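Side-chain contacts in flavohemoprotein (Vibrio cholerae O1 biovar El Tor, PDB 4EH1), which probably detoxifies nitric oxide to nitrate with oxygen and NAD(P)H, here represented by its C-terminal reductase part with FAD bound: residues A[2-7]-A[29-34]; A[50-55]-A[100-105]. All blocks are in the same frame, centred on the assembly; numbering follows the deposited sequence.

Contact 1 of 2, residues A[2-7]-A[29-34]; sequences DGRTFV and GAVLDY
The nearest CA atoms across the contact, those of Phe6 and Val31, are still 10.1 Å apart, so strand 4-7 and the irregular chain 29-34 meet through side chains rather than as paired strands. Arg4 reaches across the gap. Its CG lies anti to the backbone N (chi1 -170°) and the chain runs extended as far as NE, which carries the guanidinium across to Ala30. There NH2 gives a weak hydrogen bond to Ala30 O, 3.3 Å long with an N-H...O angle of 159°, and the oxygen sits at the edge of the guanidinium, near its plane. The stronger partner of this arginine is Asp27, whose OD2 forms a salt bridge with NE. Strand 4-13 belongs to the antiparallel sheet of the FAD-binding FR-type domain, and residues 29-34 come from the loop joining strands 18-25 and 39-44. Beside this weak polar contact lies an apolar one: CG1 of Val31 meets the Phe6 ring obliquely, 3.9 Å from CE2 and 4.0 Å from CZ. NH1 of Arg4 also passes 4.1 Å from Val31 CA. Phe6 and Val31 are both buried, and Pro25 of strand 18-25 touches both of their side chains.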
loop_
_atom_site.group_PDB
_atom_site.type_symbol
_atom_site.label_atom_id
_atom_site.label_comp_id
_atom_site.label_asym_id
_atom_site.label_seq_id
_atom_site.Cartn_x
_atom_site.Cartn_y
_atom_site.Cartn_z
ATOM N N ASP A 2 2.535 -27.431 6.968
ATOM C CA ASP A 2 2.893 -26.046 6.605
ATOM C C ASP A 2 4.229 -25.622 7.242
ATOM O O ASP A 2 4.596 -26.103 8.329
ATOM C CB ASP A 2 1.822 -25.031 6.996
ATOM C CG ASP A 2 2.373 -23.593 7.038
ATOM O OD1 ASP A 2 2.820 -23.105 5.981
ATOM O OD2 ASP A 2 2.402 -22.954 8.120
ATOM N N GLY A 3 4.940 -24.714 6.567
ATOM C CA GLY A 3 6.206 -24.158 7.033
ATOM C C GLY A 3 6.155 -23.353 8.326
ATOM O O GLY A 3 6.490 -23.924 9.373
ATOM N N ARG A 4 5.743 -22.068 8.267
ATOM C CA ARG A 4 5.808 -21.156 9.438
ATOM C C ARG A 4 4.912 -19.902 9.359
ATOM O O ARG A 4 4.731 -19.324 8.307
ATOM C CB ARG A 4 7.260 -20.741 9.698
ATOM C CG ARG A 4 7.534 -19.992 11.024
ATOM C CD ARG A 4 8.783 -19.134 10.838
ATOM N NE ARG A 4 9.311 -18.467 12.027
ATOM C CZ ARG A 4 10.537 -17.949 12.069
ATOM N NH1 ARG A 4 11.305 -18.041 10.993
ATOM N NH2 ARG A 4 11.004 -17.346 13.164
ATOM N N THR A 5 4.358 -19.472 10.484
ATOM C CA THR A 5 3.411 -18.361 10.481
ATOM C C THR A 5 4.096 -16.987 10.482
ATOM O O THR A 5 4.930 -16.722 11.315
ATOM C CB THR A 5 2.474 -18.436 11.699
ATOM O OG1 THR A 5 1.659 -19.608 11.591
ATOM C CG2 THR A 5 1.579 -17.187 11.765
ATOM N N PHE A 6 3.751 -16.130 9.530
ATOM C CA PHE A 6 4.285 -14.775 9.508
ATOM C C PHE A 6 3.154 -13.792 9.619
ATOM O O PHE A 6 2.005 -14.135 9.370
ATOM C CB PHE A 6 5.065 -14.514 8.217
ATOM C CG PHE A 6 6.484 -15.001 8.256
ATOM C CD1 PHE A 6 6.760 -16.364 8.414
ATOM C CD2 PHE A 6 7.541 -14.106 8.119
ATOM C CE1 PHE A 6 8.051 -16.824 8.441
ATOM C CE2 PHE A 6 8.852 -14.551 8.131
ATOM C CZ PHE A 6 9.117 -15.926 8.315
ATOM N N VAL A 7 3.490 -12.557 9.954
ATOM C CA VAL A 7 2.518 -11.486 10.080
ATOM C C VAL A 7 2.902 -10.352 9.127
ATOM O O VAL A 7 4.077 -9.997 9.001
ATOM C CB VAL A 7 2.462 -10.978 11.533
ATOM C CG1 VAL A 7 1.415 -9.876 11.709
ATOM C CG2 VAL A 7 2.171 -12.150 12.444
ATOM N N GLY A 29 12.403 -13.346 16.476
ATOM C CA GLY A 29 13.671 -13.989 16.169
ATOM C C GLY A 29 14.012 -14.014 14.684
ATOM O O GLY A 29 13.267 -13.511 13.859
ATOM N N ALA A 30 15.152 -14.611 14.354
ATOM C CA ALA A 30 15.683 -14.557 13.009
ATOM C C ALA A 30 14.811 -15.304 12.003
ATOM O O ALA A 30 14.036 -16.215 12.348
ATOM C CB ALA A 30 17.100 -15.092 12.981
ATOM N N VAL A 31 14.921 -14.875 10.751
ATOM C CA VAL A 31 14.348 -15.617 9.653
ATOM C C VAL A 31 15.524 -16.124 8.869
ATOM O O VAL A 31 16.626 -15.595 9.007
ATOM C CB VAL A 31 13.410 -14.743 8.816
ATOM C CG1 VAL A 31 12.404 -14.114 9.723
ATOM C CG2 VAL A 31 14.162 -13.647 8.064
ATOM N N LEU A 32 15.314 -17.151 8.060
ATOM C CA LEU A 32 16.421 -17.738 7.319
ATOM C C LEU A 32 17.062 -16.745 6.323
ATOM O O LEU A 32 16.369 -15.940 5.684
ATOM C CB LEU A 32 15.962 -19.024 6.607
ATOM C CG LEU A 32 15.570 -20.186 7.534
ATOM C CD1 LEU A 32 14.955 -21.316 6.742
ATOM C CD2 LEU A 32 16.768 -20.708 8.321
ATOM N N ASP A 33 18.387 -16.809 6.215
ATOM C CA ASP A 33 19.150 -16.069 5.207
ATOM C C ASP A 33 18.751 -16.554 3.795
ATOM O O ASP A 33 18.162 -17.621 3.633
ATOM C CB ASP A 33 20.654 -16.299 5.478
ATOM C CG ASP A 33 21.594 -15.403 4.630
ATOM O OD1 ASP A 33 21.186 -14.314 4.135
ATOM O OD2 ASP A 33 22.782 -15.803 4.493
ATOM N N TYR A 34 19.054 -15.772 2.773
ATOM C CA TYR A 34 18.855 -16.232 1.412
ATOM C C TYR A 34 19.771 -15.472 0.470
ATOM O O TYR A 34 20.374 -14.465 0.856
ATOM C CB TYR A 34 17.389 -16.028 0.976
ATOM C CG TYR A 34 16.929 -14.590 1.015
ATOM C CD1 TYR A 34 17.025 -13.771 -0.114
ATOM C CD2 TYR A 34 16.411 -14.042 2.190
ATOM C CE1 TYR A 34 16.598 -12.449 -0.074
ATOM C CE2 TYR A 34 15.980 -12.751 2.239
ATOM C CZ TYR A 34 16.068 -11.952 1.104
ATOM O OH TYR A 34 15.677 -10.643 1.169
#

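Contact 2 of 2, residues A[50-55]-A[100-105]; sequences DYREIR and KLYAPA. With FAD (flavin-adenine dinucleotide), chain C; SO4 (sulfate ion), chain E.
Apolar contact joins Ile54 to Tyr102, tentatively, since Ile54 has two conformers: in the one given here CD1 lies 4.1 Å from Tyr102 OH and 4.5 Å from CE1, the side chains crossing at about a right angle. The polar part is indirect. Arg52 CG sits between the backbone N and the carbonyl carbon (chi1 58°), and the chain then extends toward the same phenol, its guanidinium plane turned 43° from the ring; NH1 stays 3.6 Å from Tyr102 OH, with no hydrogen bond. Instead they share Glu43 OE1, salt-bridged to Arg52 NH1 and hydrogen-bonded to Tyr102 OH, while Arg1 O accepts from the same NH1. A sulfate, probably from the crystallisation liquor, lies beside the Tyr102 ring and is weakly hydrogen-bonded by Ala103 N. Ionic contacts of Arg55, a residue of the FAD pocket, stay within 50-55 or turn to FAD, not to 100-105: NE donates to FAD O1P over 2.8 Å, NH2 makes a salt bridge of 3.1 Å with Glu53 OE2, and NH1 donates to Ile54 O at 2.9 Å, further restraining the guanidinium's rotation. Strand 39-44 runs between strands 53-58 and 98-105, so Ile54 and Tyr102 reach past it to meet, whereas Glu53 and Arg55 pack on Val85 of helix 84-92.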
loop_
_atom_site.group_PDB
_atom_site.type_symbol
_atom_site.label_atom_id
_atom_site.label_comp_id
_atom_site.label_asym_id
_atom_site.label_seq_id
_atom_site.Cartn_x
_atom_site.Cartn_y
_atom_site.Cartn_z
ATOM N N ASP A 50 -12.441 -24.245 0.615
ATOM C CA ASP A 50 -12.182 -25.681 0.730
ATOM C C ASP A 50 -10.700 -25.983 0.972
ATOM O O ASP A 50 -10.334 -26.529 2.017
ATOM C CB ASP A 50 -12.726 -26.495 -0.464
ATOM C CG ASP A 50 -13.351 -25.629 -1.549
ATOM O OD1 ASP A 50 -14.599 -25.580 -1.621
ATOM O OD2 ASP A 50 -12.592 -25.019 -2.342
ATOM N N TYR A 51 -9.852 -25.607 0.019
ATOM C CA TYR A 51 -8.479 -26.089 0.007
ATOM C C TYR A 51 -7.462 -24.963 0.085
ATOM O O TYR A 51 -7.725 -23.848 -0.363
ATOM C CB TYR A 51 -8.239 -26.913 -1.258
ATOM C CG TYR A 51 -9.387 -27.850 -1.581
ATOM C CD1 TYR A 51 -9.913 -28.697 -0.610
ATOM C CD2 TYR A 51 -9.958 -27.871 -2.848
ATOM C CE1 TYR A 51 -10.969 -29.549 -0.893
ATOM C CE2 TYR A 51 -11.016 -28.720 -3.144
ATOM C CZ TYR A 51 -11.516 -29.555 -2.158
ATOM O OH TYR A 51 -12.564 -30.403 -2.435
ATOM N N ARG A 52 -6.307 -25.265 0.674
ATOM C CA ARG A 52 -5.187 -24.343 0.693
ATOM C C ARG A 52 -4.515 -24.272 -0.686
ATOM O O ARG A 52 -4.563 -25.218 -1.481
ATOM C CB ARG A 52 -4.172 -24.763 1.753
ATOM C CG ARG A 52 -3.663 -26.155 1.543
ATOM C CD ARG A 52 -2.386 -26.411 2.321
ATOM N NE ARG A 52 -2.052 -27.835 2.336
ATOM C CZ ARG A 52 -0.979 -28.351 2.927
ATOM N NH1 ARG A 52 -0.122 -27.557 3.554
ATOM N NH2 ARG A 52 -0.764 -29.661 2.891
ATOM N N GLU A 53 -3.888 -23.142 -0.955
ATOM C CA GLU A 53 -3.166 -22.938 -2.192
ATOM C C GLU A 53 -1.785 -22.375 -1.853
ATOM O O GLU A 53 -1.648 -21.516 -0.980
ATOM C CB GLU A 53 -3.901 -21.928 -3.063
ATOM C CG GLU A 53 -5.326 -22.321 -3.457
ATOM C CD GLU A 53 -5.377 -23.397 -4.539
ATOM O OE1 GLU A 53 -6.416 -24.095 -4.627
ATOM O OE2 GLU A 53 -4.392 -23.560 -5.301
ATOM N N ILE A 54 -0.774 -22.856 -2.562
ATOM C CA ILE A 54 0.600 -22.447 -2.341
ATOM C C ILE A 54 1.192 -21.860 -3.623
ATOM O O ILE A 54 1.035 -22.437 -4.706
ATOM C CB ILE A 54 1.453 -23.655 -1.855
ATOM C CG1 ILE A 54 0.870 -24.221 -0.553
ATOM C CG2 ILE A 54 2.886 -23.217 -1.641
ATOM C CD1 ILE A 54 1.282 -25.666 -0.201
ATOM N N ARG A 55 1.857 -20.715 -3.488
ATOM C CA ARG A 55 2.509 -20.019 -4.586
ATOM C C ARG A 55 3.903 -19.530 -4.183
ATOM O O ARG A 55 4.138 -19.103 -3.029
ATOM C CB ARG A 55 1.710 -18.766 -4.975
ATOM C CG ARG A 55 0.249 -19.061 -5.407
ATOM C CD ARG A 55 0.107 -19.966 -6.655
ATOM N NE ARG A 55 -1.304 -20.122 -7.034
ATOM C CZ ARG A 55 -2.023 -21.215 -6.796
ATOM N NH1 ARG A 55 -1.463 -22.261 -6.197
ATOM N NH2 ARG A 55 -3.303 -21.266 -7.161
ATOM N N LYS A 100 0.866 -18.274 6.040
ATOM C CA LYS A 100 1.833 -19.329 6.264
ATOM C C LYS A 100 2.886 -19.230 5.181
ATOM O O LYS A 100 2.560 -19.103 3.992
ATOM C CB LYS A 100 1.142 -20.672 6.202
ATOM C CG LYS A 100 -0.095 -20.748 7.073
ATOM C CD LYS A 100 0.253 -20.680 8.551
ATOM C CE LYS A 100 -0.899 -20.107 9.356
ATOM N NZ LYS A 100 -0.634 -20.167 10.824
ATOM N N LEU A 101 4.143 -19.301 5.594
ATOM C CA LEU A 101 5.266 -18.988 4.727
ATOM C C LEU A 101 6.324 -20.094 4.718
ATOM O O LEU A 101 6.739 -20.568 5.773
ATOM C CB LEU A 101 5.925 -17.690 5.196
ATOM C CG LEU A 101 7.065 -17.169 4.325
ATOM C CD1 LEU A 101 7.063 -15.655 4.307
ATOM C CD2 LEU A 101 8.430 -17.694 4.837
ATOM N N TYR A 102 6.800 -20.442 3.524
ATOM C CA TYR A 102 7.789 -21.495 3.366
ATOM C C TYR A 102 9.111 -20.858 3.062
ATOM O O TYR A 102 9.154 -19.808 2.459
ATOM C CB TYR A 102 7.403 -22.433 2.233
ATOM C CG TYR A 102 6.230 -23.272 2.594
ATOM C CD1 TYR A 102 4.932 -22.780 2.453
ATOM C CD2 TYR A 102 6.402 -24.555 3.101
ATOM C CE1 TYR A 102 3.821 -23.562 2.795
ATOM C CE2 TYR A 102 5.298 -25.348 3.434
ATOM C CZ TYR A 102 4.011 -24.837 3.281
ATOM O OH TYR A 102 2.917 -25.609 3.604
ATOM N N ALA A 103 10.173 -21.537 3.469
ATOM C CA ALA A 103 11.529 -21.012 3.538
ATOM C C ALA A 103 12.098 -20.734 2.171
ATOM O O ALA A 103 11.685 -21.340 1.201
ATOM C CB ALA A 103 12.408 -22.046 4.252
ATOM N N PRO A 104 13.093 -19.849 2.089
ATOM C CA PRO A 104 13.662 -19.489 0.787
ATOM C C PRO A 104 14.261 -20.657 0.006
ATOM O O PRO A 104 14.879 -21.536 0.585
ATOM C CB PRO A 104 14.757 -18.469 1.153
ATOM C CG PRO A 104 14.272 -17.852 2.444
ATOM C CD PRO A 104 13.656 -19.030 3.181
ATOM N N ALA A 105 14.088 -20.630 -1.315
ATOM C CA ALA A 105 14.597 -21.667 -2.216
ATOM C C ALA A 105 14.834 -21.059 -3.601
ATOM O O ALA A 105 14.538 -19.881 -3.835
ATOM C CB ALA A 105 13.591 -22.852 -2.313
HETATM P PA FAD C . -3.986 -18.721 -10.337
HETATM O O1A FAD C . -3.045 -19.778 -10.111
HETATM O O2A FAD C . -5.297 -18.744 -9.785
HETATM O O5B FAD C . -4.181 -18.613 -11.866
HETATM C C5B FAD C . -3.128 -18.900 -12.750
HETATM C C4B FAD C . -3.447 -18.580 -14.199
HETATM O O4B FAD C . -4.349 -19.520 -14.750
HETATM C C3B FAD C . -4.105 -17.236 -14.282
HETATM O O3B FAD C . -3.695 -16.621 -15.476
HETATM C C2B FAD C . -5.558 -17.557 -14.374
HETATM O O2B FAD C . -6.160 -16.543 -15.118
HETATM C C1B FAD C . -5.575 -18.897 -15.049
HETATM N N9A FAD C . -6.670 -19.693 -14.506
HETATM C C8A FAD C . -6.964 -19.868 -13.237
HETATM N N7A FAD C . -8.043 -20.636 -13.090
HETATM C C5A FAD C . -8.455 -20.954 -14.296
HETATM C C6A FAD C . -9.553 -21.739 -14.840
HETATM N N6A FAD C . -10.436 -22.353 -14.040
HETATM N N1A FAD C . -9.632 -21.804 -16.156
HETATM C C2A FAD C . -8.764 -21.207 -16.942
HETATM N N3A FAD C . -7.751 -20.480 -16.520
HETATM C C4A FAD C . -7.552 -20.317 -15.227
HETATM N N1 FAD C . 4.381 -13.682 -8.665
HETATM C C2 FAD C . 4.496 -12.464 -8.141
HETATM O O2 FAD C . 3.525 -11.750 -8.133
HETATM N N3 FAD C . 5.612 -11.995 -7.611
HETATM C C4 FAD C . 6.702 -12.697 -7.554
HETATM O O4 FAD C . 7.683 -12.212 -7.053
HETATM C C4X FAD C . 6.669 -14.049 -8.125
HETATM N N5 FAD C . 7.727 -14.824 -8.127
HETATM C C5X FAD C . 7.680 -16.032 -8.655
HETATM C C6 FAD C . 8.807 -16.790 -8.633
HETATM C C7 FAD C . 8.798 -18.039 -9.172
HETATM C C7M FAD C . 10.025 -18.868 -9.156
HETATM C C8 FAD C . 7.577 -18.573 -9.757
HETATM C C8M FAD C . 7.605 -19.942 -10.321
HETATM C C9 FAD C . 6.438 -17.819 -9.779
HETATM C C9A FAD C . 6.451 -16.555 -9.251
HETATM N N10 FAD C . 5.311 -15.767 -9.263
HETATM C C10 FAD C . 5.407 -14.503 -8.704
HETATM C "C1'" FAD C . 4.061 -16.277 -9.813
HETATM C "C2'" FAD C . 3.122 -16.669 -8.672
HETATM O "O2'" FAD C . 3.614 -17.728 -7.881
HETATM C "C3'" FAD C . 1.739 -17.137 -9.071
HETATM O "O3'" FAD C . 1.797 -18.140 -10.047
HETATM C "C4'" FAD C . 0.778 -16.028 -9.458
HETATM O "O4'" FAD C . 0.709 -15.106 -8.397
HETATM C "C5'" FAD C . -0.619 -16.516 -9.829
HETATM O "O5'" FAD C . -1.294 -17.173 -8.798
HETATM P P FAD C . -2.798 -17.013 -8.521
HETATM O O1P FAD C . -3.128 -17.997 -7.543
HETATM O O2P FAD C . -3.051 -15.654 -8.232
HETATM O O3P FAD C . -3.407 -17.350 -9.901
HETATM S S SO4 E . 9.508 -24.739 5.566
HETATM O O1 SO4 E . 8.558 -25.856 5.596
HETATM O O2 SO4 E . 10.323 -24.753 6.763
HETATM O O3 SO4 E . 10.369 -24.819 4.388
HETATM O O4 SO4 E . 8.818 -23.458 5.575
#

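In the fold
Neighbouring strands 4-13 and 98-105 connect the two contacts, whose centres lie 12 Å apart. Arg4 O and Leu101 N, 2.8 Å apart, are probably hydrogen-bonded; Thr5 OG1 and Lys100 NZ also approach each other, though at a doubtfully short distance. The example illustrates how one antiparallel sheet can carry both a loop and a cofactor site. In contact 1 the 29-34 loop lies against strand 4-13, with the Phe6 side chain about 12 Å from that of Tyr57, a likely FAD-binding residue. Contact 2 comes nearer the cofactor: Arg55 meets FAD directly, and the Tyr102 side chain is about 8 Å from that of Tyr39, another likely FAD-binding residue.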